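Local structure of putative aspartate aminotransferase (Thermus thermophilus, 1IUG) at residues Gly225-Ala228 and Trp229-Ile233; Trp259-Ala262 and Leu263-Val267; Phe86-Arg89 and Phe90-Ile93; His13-Ala16 and Leu17-Leu20. The protein binds pyridoxal 5'-phosphate and probably catalyses amino-group transfer between an amino acid such as aspartate and a 2-oxo acid, as a class-V aminotransferase. All blocks are in the same frame, centred on the assembly; numbering follows the deposited sequence.

Contact 1. Residues Gly225-Ala228 and Trp229-Ile233; sequences GESA and WTPAI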
# COMPACT_ATOMS: atom_id res chain seq x y z
N GLY A 225 -3.03 9.38 16.06
CA GLY A 225 -3.27 9.99 14.77
C GLY A 225 -2.09 9.90 13.82
O GLY A 225 -2.05 10.61 12.81
N GLU A 226 -1.12 9.05 14.15
CA GLU A 226 0.06 8.86 13.32
C GLU A 226 -0.05 7.46 12.73
O GLU A 226 -1.08 6.80 12.84
CB GLU A 226 1.34 8.90 14.16
CG GLU A 226 1.34 9.86 15.33
CD GLU A 226 1.82 11.25 14.98
OE1 GLU A 226 2.28 11.47 13.84
OE2 GLU A 226 1.76 12.13 15.87
N SER A 227 1.04 7.02 12.12
CA SER A 227 1.14 5.68 11.53
C SER A 227 2.61 5.32 11.61
O SER A 227 3.46 6.20 11.78
CB SER A 227 0.61 5.65 10.09
OG SER A 227 1.30 6.57 9.26
N ALA A 228 2.91 4.03 11.55
CA ALA A 228 4.29 3.57 11.63
C ALA A 228 5.15 4.17 10.52
O ALA A 228 6.24 4.68 10.79
CB ALA A 228 4.35 2.05 11.58
N TRP A 229 4.65 4.15 9.29
CA TRP A 229 5.37 4.68 8.13
C TRP A 229 4.50 5.75 7.47
O TRP A 229 3.47 6.14 8.03
CB TRP A 229 5.67 3.55 7.13
CG TRP A 229 5.70 2.19 7.76
CD1 TRP A 229 4.78 1.18 7.60
CD2 TRP A 229 6.68 1.69 8.68
NE1 TRP A 229 5.12 0.10 8.37
CE2 TRP A 229 6.28 0.38 9.05
CE3 TRP A 229 7.85 2.22 9.24
CZ2 TRP A 229 7.01 -0.40 9.95
CZ3 TRP A 229 8.58 1.44 10.14
CH2 TRP A 229 8.16 0.15 10.48
N THR A 230 4.90 6.23 6.30
CA THR A 230 4.11 7.24 5.61
C THR A 230 2.84 6.58 5.09
O THR A 230 2.90 5.56 4.40
CB THR A 230 4.86 7.87 4.44
OG1 THR A 230 6.14 8.34 4.89
CG2 THR A 230 4.08 9.06 3.87
N PRO A 231 1.67 7.11 5.48
CA PRO A 231 0.40 6.53 5.03
C PRO A 231 -0.06 7.19 3.73
O PRO A 231 0.37 8.30 3.40
CB PRO A 231 -0.54 6.89 6.17
CG PRO A 231 -0.09 8.30 6.50
CD PRO A 231 1.44 8.20 6.45
N ALA A 232 -0.92 6.50 2.99
CA ALA A 232 -1.46 7.06 1.75
C ALA A 232 -2.54 8.04 2.22
O ALA A 232 -3.75 7.79 2.10
CB ALA A 232 -2.06 5.95 0.89
N ILE A 233 -2.08 9.16 2.79
CA ILE A 233 -2.93 10.21 3.35
C ILE A 233 -4.01 10.76 2.41
O ILE A 233 -5.08 11.15 2.86
CB ILE A 233 -2.05 11.36 3.92
CG1 ILE A 233 -2.89 12.32 4.76
CG2 ILE A 233 -1.32 12.09 2.80
CD1 ILE A 233 -3.45 11.70 6.03
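The indole of W229 folds back over its own predecessor: the methyl CB of A228 sits 3.7 Å from the centroid of the W229 five-membered ring, only 14° off the ring normal, a CH-pi contact between adjacent residues. The bend belongs to the loop joining helix 215-222, ended by a Schellman motif with G225 as its C-prime residue, to helix 233-246, whose N-cap position is A232. In this pyridoxal-phosphate enzyme the loop reaches the active site of the other subunit. The first torsion of W229, chi1 -24°, is far from staggered and swings the ring back across the A228 peptide, bringing CE3 to 3.3 Å from A228 O. Beyond the loop, NE1 donates to Y212 O and the indole stacks with Y212, while the ring also packs on the cofactor-bearing lysine, K185, of the second subunit. With an alanine here, Y212 O would probably be left without its indole donor and the A228 methyl without the ring beneath it, opening a gap beside the neighbouring cofactor. T230 also turns away from residues 225-228, its OG1 hydrogen-bonded to the same modified lysine of the second subunit and weakly to a phosphate ion. S227 closes the inner side of the bend. Its OG, between the backbone N and the carbonyl carbon, donates a short 2.5 Å bond to W229 O, almost in line with the carbonyl at 171°. That hydroxyl also rests against the P231 ring, OG lying 3.3 Å from P231 CD.

Contact 2. Residues Trp259-Ala262 and Leu263-Val267; sequences WQNA and LLYGV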
# COMPACT_ATOMS: atom_id res chain seq x y z
N TRP A 259 -31.29 -3.51 -2.92
CA TRP A 259 -32.29 -3.38 -3.98
C TRP A 259 -31.63 -3.44 -5.37
O TRP A 259 -32.15 -4.09 -6.28
CB TRP A 259 -33.07 -2.07 -3.81
CG TRP A 259 -34.05 -1.81 -4.92
CD1 TRP A 259 -35.33 -2.27 -5.01
CD2 TRP A 259 -33.80 -1.08 -6.13
NE1 TRP A 259 -35.90 -1.86 -6.19
CE2 TRP A 259 -34.98 -1.13 -6.90
CE3 TRP A 259 -32.69 -0.38 -6.64
CZ2 TRP A 259 -35.09 -0.52 -8.16
CZ3 TRP A 259 -32.80 0.23 -7.88
CH2 TRP A 259 -33.99 0.16 -8.63
N GLN A 260 -30.49 -2.76 -5.52
CA GLN A 260 -29.75 -2.73 -6.78
C GLN A 260 -29.26 -4.10 -7.22
O GLN A 260 -29.31 -4.43 -8.41
CB GLN A 260 -28.56 -1.77 -6.68
CG GLN A 260 -28.94 -0.29 -6.68
CD GLN A 260 -27.75 0.63 -6.46
OE1 GLN A 260 -26.87 0.34 -5.67
NE2 GLN A 260 -27.74 1.77 -7.16
N ASN A 261 -28.78 -4.90 -6.27
CA ASN A 261 -28.27 -6.23 -6.57
C ASN A 261 -29.42 -7.18 -6.91
O ASN A 261 -29.30 -8.01 -7.82
CB ASN A 261 -27.46 -6.78 -5.40
CG ASN A 261 -26.50 -7.88 -5.83
OD1 ASN A 261 -25.67 -7.68 -6.71
ND2 ASN A 261 -26.62 -9.04 -5.20
N ALA A 262 -30.52 -7.05 -6.17
CA ALA A 262 -31.70 -7.88 -6.39
C ALA A 262 -32.28 -7.57 -7.77
O ALA A 262 -32.88 -8.43 -8.42
CB ALA A 262 -32.74 -7.61 -5.32
N LEU A 263 -32.07 -6.33 -8.21
CA LEU A 263 -32.53 -5.88 -9.52
C LEU A 263 -31.80 -6.66 -10.61
O LEU A 263 -32.40 -7.06 -11.61
CB LEU A 263 -32.27 -4.38 -9.68
CG LEU A 263 -32.72 -3.71 -10.98
CD1 LEU A 263 -34.24 -3.73 -11.08
CD2 LEU A 263 -32.21 -2.28 -11.02
N LEU A 264 -30.50 -6.89 -10.41
CA LEU A 264 -29.68 -7.63 -11.37
C LEU A 264 -30.07 -9.10 -11.43
O LEU A 264 -30.14 -9.69 -12.51
CB LEU A 264 -28.20 -7.50 -11.03
CG LEU A 264 -27.61 -6.09 -11.08
CD1 LEU A 264 -26.14 -6.13 -10.67
CD2 LEU A 264 -27.76 -5.51 -12.48
N TYR A 265 -30.32 -9.71 -10.27
CA TYR A 265 -30.73 -11.11 -10.22
C TYR A 265 -32.11 -11.28 -10.83
O TYR A 265 -32.39 -12.30 -11.46
CB TYR A 265 -30.73 -11.63 -8.78
CG TYR A 265 -29.39 -12.18 -8.33
CD1 TYR A 265 -28.70 -11.61 -7.26
CD2 TYR A 265 -28.81 -13.28 -8.98
CE1 TYR A 265 -27.48 -12.12 -6.83
CE2 TYR A 265 -27.58 -13.79 -8.56
CZ TYR A 265 -26.93 -13.21 -7.49
OH TYR A 265 -25.71 -13.70 -7.07
N GLY A 266 -32.97 -10.27 -10.66
CA GLY A 266 -34.31 -10.33 -11.22
C GLY A 266 -34.27 -10.41 -12.74
O GLY A 266 -34.94 -11.24 -13.34
N VAL A 267 -33.44 -9.57 -13.35
CA VAL A 267 -33.29 -9.53 -14.81
C VAL A 267 -32.70 -10.83 -15.35
O VAL A 267 -33.16 -11.36 -16.37
CB VAL A 267 -32.40 -8.34 -15.24
CG1 VAL A 267 -32.14 -8.39 -16.74
CG2 VAL A 267 -33.07 -7.03 -14.86
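N261 and Y265 meet one helical turn apart through backbone and side chain alike. Of the backbone bonds, Y265 N to N261 O is the straightest, with an N-H...O angle of 160°. G266 N reaches A262 O at 2.9 Å and L263 N reaches W259 O at 3.0 Å. L264 N divides its hydrogen between two carbonyls, Q260 O and N261 O, and both bonds are weak, a small local departure from plain i to i+4 pairing.

The amide-ring contact is made side by side, both side chains pointing the same way. N261 ND2 comes to 3.6 Å from Y265 CE1, at the edge of the phenol and near its plane, with the amide turned 86° from the ring. Both polar ends continue to one place: N261 ND2 donates to V284 O, while Y265 OH accepts a hydrogen bond from A286 N. Helix 250-270 is thus pinned to the start of strand 285-288, in the mixed five-stranded sheet of the smaller domain of this aminotransferase fold. The Y265 side chain lies about 7 Å from that of R322, a predicted substrate-binding residue, and its ring meets F280 edge-to-face.

The apolar contact lies elsewhere round the helix. W259 and L263 both carry CG anti to the backbone N, which lays them side by side; L263 CD2 meets the six-membered part of the indole obliquely, 3.9 Å from W259 CH2. The same indole makes a cation-pi contact with R331 and packs on L335 of helix 331-348, and Q260 packs on A334 of the same helix.

Contact 3. Residues Phe86-Arg89 and Phe90-Ile93; sequences FSER and FYEI. With PO4 (phosphate ion), chain C.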
# COMPACT_ATOMS: atom_id res chain seq x y z
N PHE A 86 -11.54 -16.24 -2.32
CA PHE A 86 -11.03 -15.55 -1.15
C PHE A 86 -10.88 -16.36 0.13
O PHE A 86 -9.98 -16.08 0.93
CB PHE A 86 -11.77 -14.22 -0.95
CG PHE A 86 -11.69 -13.32 -2.15
CD1 PHE A 86 -12.79 -13.17 -3.00
CD2 PHE A 86 -10.50 -12.69 -2.49
CE1 PHE A 86 -12.70 -12.40 -4.16
CE2 PHE A 86 -10.40 -11.92 -3.65
CZ PHE A 86 -11.50 -11.78 -4.49
N SER A 87 -11.75 -17.34 0.35
CA SER A 87 -11.60 -18.19 1.53
C SER A 87 -10.38 -19.08 1.24
O SER A 87 -9.62 -19.44 2.14
CB SER A 87 -12.86 -19.02 1.81
OG SER A 87 -13.43 -19.57 0.63
N GLU A 88 -10.34 -19.44 -0.03
CA GLU A 88 -9.24 -20.20 -0.48
C GLU A 88 -8.12 -19.36 0.02
O GLU A 88 -7.25 -19.78 0.76
CB GLU A 88 -9.11 -20.33 -2.00
CG GLU A 88 -7.68 -20.50 -2.50
CD GLU A 88 -7.36 -21.94 -2.89
OE1 GLU A 88 -6.59 -22.58 -2.14
OE2 GLU A 88 -7.86 -22.39 -3.93
N ARG A 89 -8.14 -18.13 -0.42
CA ARG A 89 -7.13 -17.13 -0.10
C ARG A 89 -6.66 -17.10 1.36
O ARG A 89 -5.47 -17.02 1.66
CB ARG A 89 -7.66 -15.77 -0.51
CG ARG A 89 -6.66 -14.90 -1.28
CD ARG A 89 -6.11 -13.77 -0.45
NE ARG A 89 -5.97 -12.57 -1.28
CZ ARG A 89 -6.17 -12.49 -2.59
NH1 ARG A 89 -6.55 -13.57 -3.27
NH2 ARG A 89 -5.98 -11.34 -3.22
N PHE A 90 -7.59 -17.15 2.28
CA PHE A 90 -7.28 -17.16 3.68
C PHE A 90 -6.45 -18.38 4.13
O PHE A 90 -5.58 -18.29 5.02
CB PHE A 90 -8.60 -17.07 4.43
CG PHE A 90 -8.74 -15.91 5.36
CD1 PHE A 90 -10.00 -15.52 5.78
CD2 PHE A 90 -7.61 -15.26 5.84
CE1 PHE A 90 -10.15 -14.49 6.67
CE2 PHE A 90 -7.76 -14.22 6.76
CZ PHE A 90 -9.04 -13.83 7.17
N TYR A 91 -6.77 -19.53 3.53
CA TYR A 91 -6.12 -20.80 3.77
C TYR A 91 -4.61 -20.71 3.48
O TYR A 91 -3.79 -21.11 4.31
CB TYR A 91 -6.78 -21.89 2.91
CG TYR A 91 -6.01 -23.20 2.85
CD1 TYR A 91 -5.92 -24.03 3.97
CD2 TYR A 91 -5.37 -23.61 1.67
CE1 TYR A 91 -5.20 -25.23 3.92
CE2 TYR A 91 -4.65 -24.81 1.62
CZ TYR A 91 -4.58 -25.61 2.75
OH TYR A 91 -3.87 -26.79 2.72
N GLU A 92 -4.27 -20.17 2.31
CA GLU A 92 -2.87 -20.02 1.90
C GLU A 92 -2.12 -19.09 2.85
O GLU A 92 -0.97 -19.35 3.20
CB GLU A 92 -2.78 -19.49 0.47
CG GLU A 92 -3.34 -20.43 -0.60
CD GLU A 92 -3.31 -19.82 -2.00
OE1 GLU A 92 -2.55 -18.84 -2.22
OE2 GLU A 92 -4.04 -20.31 -2.88
N ILE A 93 -2.78 -18.01 3.27
CA ILE A 93 -2.17 -17.06 4.21
C ILE A 93 -1.87 -17.75 5.54
O ILE A 93 -0.81 -17.52 6.14
CB ILE A 93 -3.11 -15.84 4.45
CG1 ILE A 93 -3.13 -14.94 3.21
CG2 ILE A 93 -2.67 -15.05 5.69
CD1 ILE A 93 -4.09 -13.77 3.31
P PO4 C . -7.59 -10.07 -6.79
O1 PO4 C . -6.31 -9.69 -7.54
O2 PO4 C . -8.19 -11.37 -7.34
O3 PO4 C . -7.33 -10.20 -5.29
O4 PO4 C . -8.62 -8.91 -7.03
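Regular helical bonds tie Y91 N to S87 O at 3.2 Å and I93 N to R89 O at 3.3 Å, whereas E88 O takes two weak ones, from Y91 N and E92 N. A turn apart, E88 OE1 lies 3.5 Å from E92 OE2, the carboxylate planes 59° apart, an unfavourable approach of like charges. E88 gets there by bending at chi2 (103°), which brings OE1 toward E92, one turn on. Relief probably comes from outside: E88 OE1 forms a long, weak ion pair with R103, and E92 OE1 is hydrogen-bonded to Y211 OH of the second subunit. An alanine in place of E88 would probably leave R103 without this weak anionic mate. F86 CD2 lies over one face of the R89 guanidinium, offset toward its rim. R89 NH2 bonds T61 OG1 and, at 2.7 Å, O3 of a phosphate ion, probably from the crystallisation liquor; that oxygen lies at the edge of the F86 ring. Helix 85-96 is the crossover of a beta-alpha-beta unit between strands 77-82 and 100-105: F90 and I93 pack on helix 60-71, Y91 on strand 77-82, and F90 also on strand 124-128, while R89 touches W229 of the second subunit.

Contact 4. Residues His13-Ala16 and Leu17-Leu20; sequences HPKA and LEAL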
# COMPACT_ATOMS: atom_id res chain seq x y z
N HIS A 13 -17.02 7.44 -5.81
CA HIS A 13 -17.97 8.38 -5.23
C HIS A 13 -17.42 9.78 -5.53
O HIS A 13 -16.21 10.01 -5.48
CB HIS A 13 -18.06 8.16 -3.72
CG HIS A 13 -19.13 8.96 -3.05
ND1 HIS A 13 -20.31 8.39 -2.60
CD2 HIS A 13 -19.22 10.28 -2.77
CE1 HIS A 13 -21.07 9.33 -2.07
NE2 HIS A 13 -20.43 10.48 -2.15
N PRO A 14 -18.31 10.73 -5.90
CA PRO A 14 -17.93 12.11 -6.22
C PRO A 14 -17.05 12.78 -5.16
O PRO A 14 -16.12 13.52 -5.50
CB PRO A 14 -19.29 12.80 -6.36
CG PRO A 14 -20.11 11.72 -6.99
CD PRO A 14 -19.75 10.51 -6.15
N LYS A 15 -17.32 12.51 -3.88
CA LYS A 15 -16.53 13.07 -2.79
C LYS A 15 -15.08 12.58 -2.81
O LYS A 15 -14.17 13.28 -2.34
CB LYS A 15 -17.17 12.73 -1.43
CG LYS A 15 -18.31 13.64 -0.99
CD LYS A 15 -17.84 15.09 -0.86
CE LYS A 15 -18.95 16.04 -0.41
NZ LYS A 15 -20.27 15.39 -0.18
N ALA A 16 -14.86 11.39 -3.34
CA ALA A 16 -13.53 10.80 -3.42
C ALA A 16 -12.66 11.55 -4.44
O ALA A 16 -11.49 11.82 -4.17
CB ALA A 16 -13.61 9.31 -3.78
N LEU A 17 -13.24 11.89 -5.58
CA LEU A 17 -12.53 12.62 -6.63
C LEU A 17 -12.16 14.03 -6.17
O LEU A 17 -11.11 14.55 -6.56
CB LEU A 17 -13.37 12.67 -7.91
CG LEU A 17 -13.53 11.34 -8.65
CD1 LEU A 17 -14.58 11.46 -9.74
CD2 LEU A 17 -12.19 10.91 -9.24
N GLU A 18 -13.00 14.63 -5.34
CA GLU A 18 -12.72 15.97 -4.81
C GLU A 18 -11.51 15.90 -3.89
O GLU A 18 -10.60 16.73 -3.97
CB GLU A 18 -13.90 16.50 -4.01
CG GLU A 18 -15.16 16.76 -4.81
CD GLU A 18 -16.25 17.39 -3.96
OE1 GLU A 18 -15.97 18.41 -3.29
OE2 GLU A 18 -17.38 16.86 -3.96
N ALA A 19 -11.51 14.90 -3.02
CA ALA A 19 -10.44 14.69 -2.05
C ALA A 19 -9.10 14.47 -2.73
O ALA A 19 -8.08 14.99 -2.28
CB ALA A 19 -10.78 13.51 -1.14
N LEU A 20 -9.10 13.71 -3.83
CA LEU A 20 -7.88 13.42 -4.57
C LEU A 20 -7.31 14.63 -5.31
O LEU A 20 -6.13 14.64 -5.68
CB LEU A 20 -8.11 12.26 -5.55
CG LEU A 20 -8.41 10.89 -4.95
CD1 LEU A 20 -8.57 9.87 -6.07
CD2 LEU A 20 -7.30 10.46 -4.00
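A19 N donates to K15 O at 3.2 Å, with an N-H...O angle of 159°, and L20 N to A16 O at 3.1 Å; E18 N follows with a weaker bond to P14 O. Among the side chains, K15 and E18 run alongside one another without forming a salt bridge. E18 OE2 touches the aliphatic part of the lysine, 3.6 Å from K15 CD, whereas K15 NZ stays 5.0 Å from E18 OE2 and instead forms a salt bridge with E245 of helix 233-246. E18, extended beyond CG, passes its CG 3.4 Å from P14 O. L20 leans over the preceding turn, with CG 3.3 Å from A16 O. Farther out, A19 and L20 pack on A238 and L235, and H13 on V242, so one flank of the short helix lies along helix 233-246. L17 meets L20 of the second subunit. The whole is a classic helix start, with H13 at the N-cap position and P14, which has no N-H to satisfy in the first turn, opening helix 14-21 at the dimer interface of this aminotransferase.

Contacts 1 and 3 are the buried ones: contact 1 reaches the cofactor of the other subunit, and R89 of contact 3 packs on W229 of the second subunit, the residue that contact 1 supplies. Contact 4, only partly buried, lies along helix 233-246, into which contact 1 leads; their nearest atoms are about 7 Å apart. Contact 2, also partly buried, sits on the other side of the chain's centre from contact 1 and touches no other chain. The chemistry follows place: aromatic and hydroxyl groups beside the cofactor, charges and phosphate on the crossover helix, amide and phenol anchoring a sheet, and a lysine passing its neighbouring glutamate for a partner on another helix.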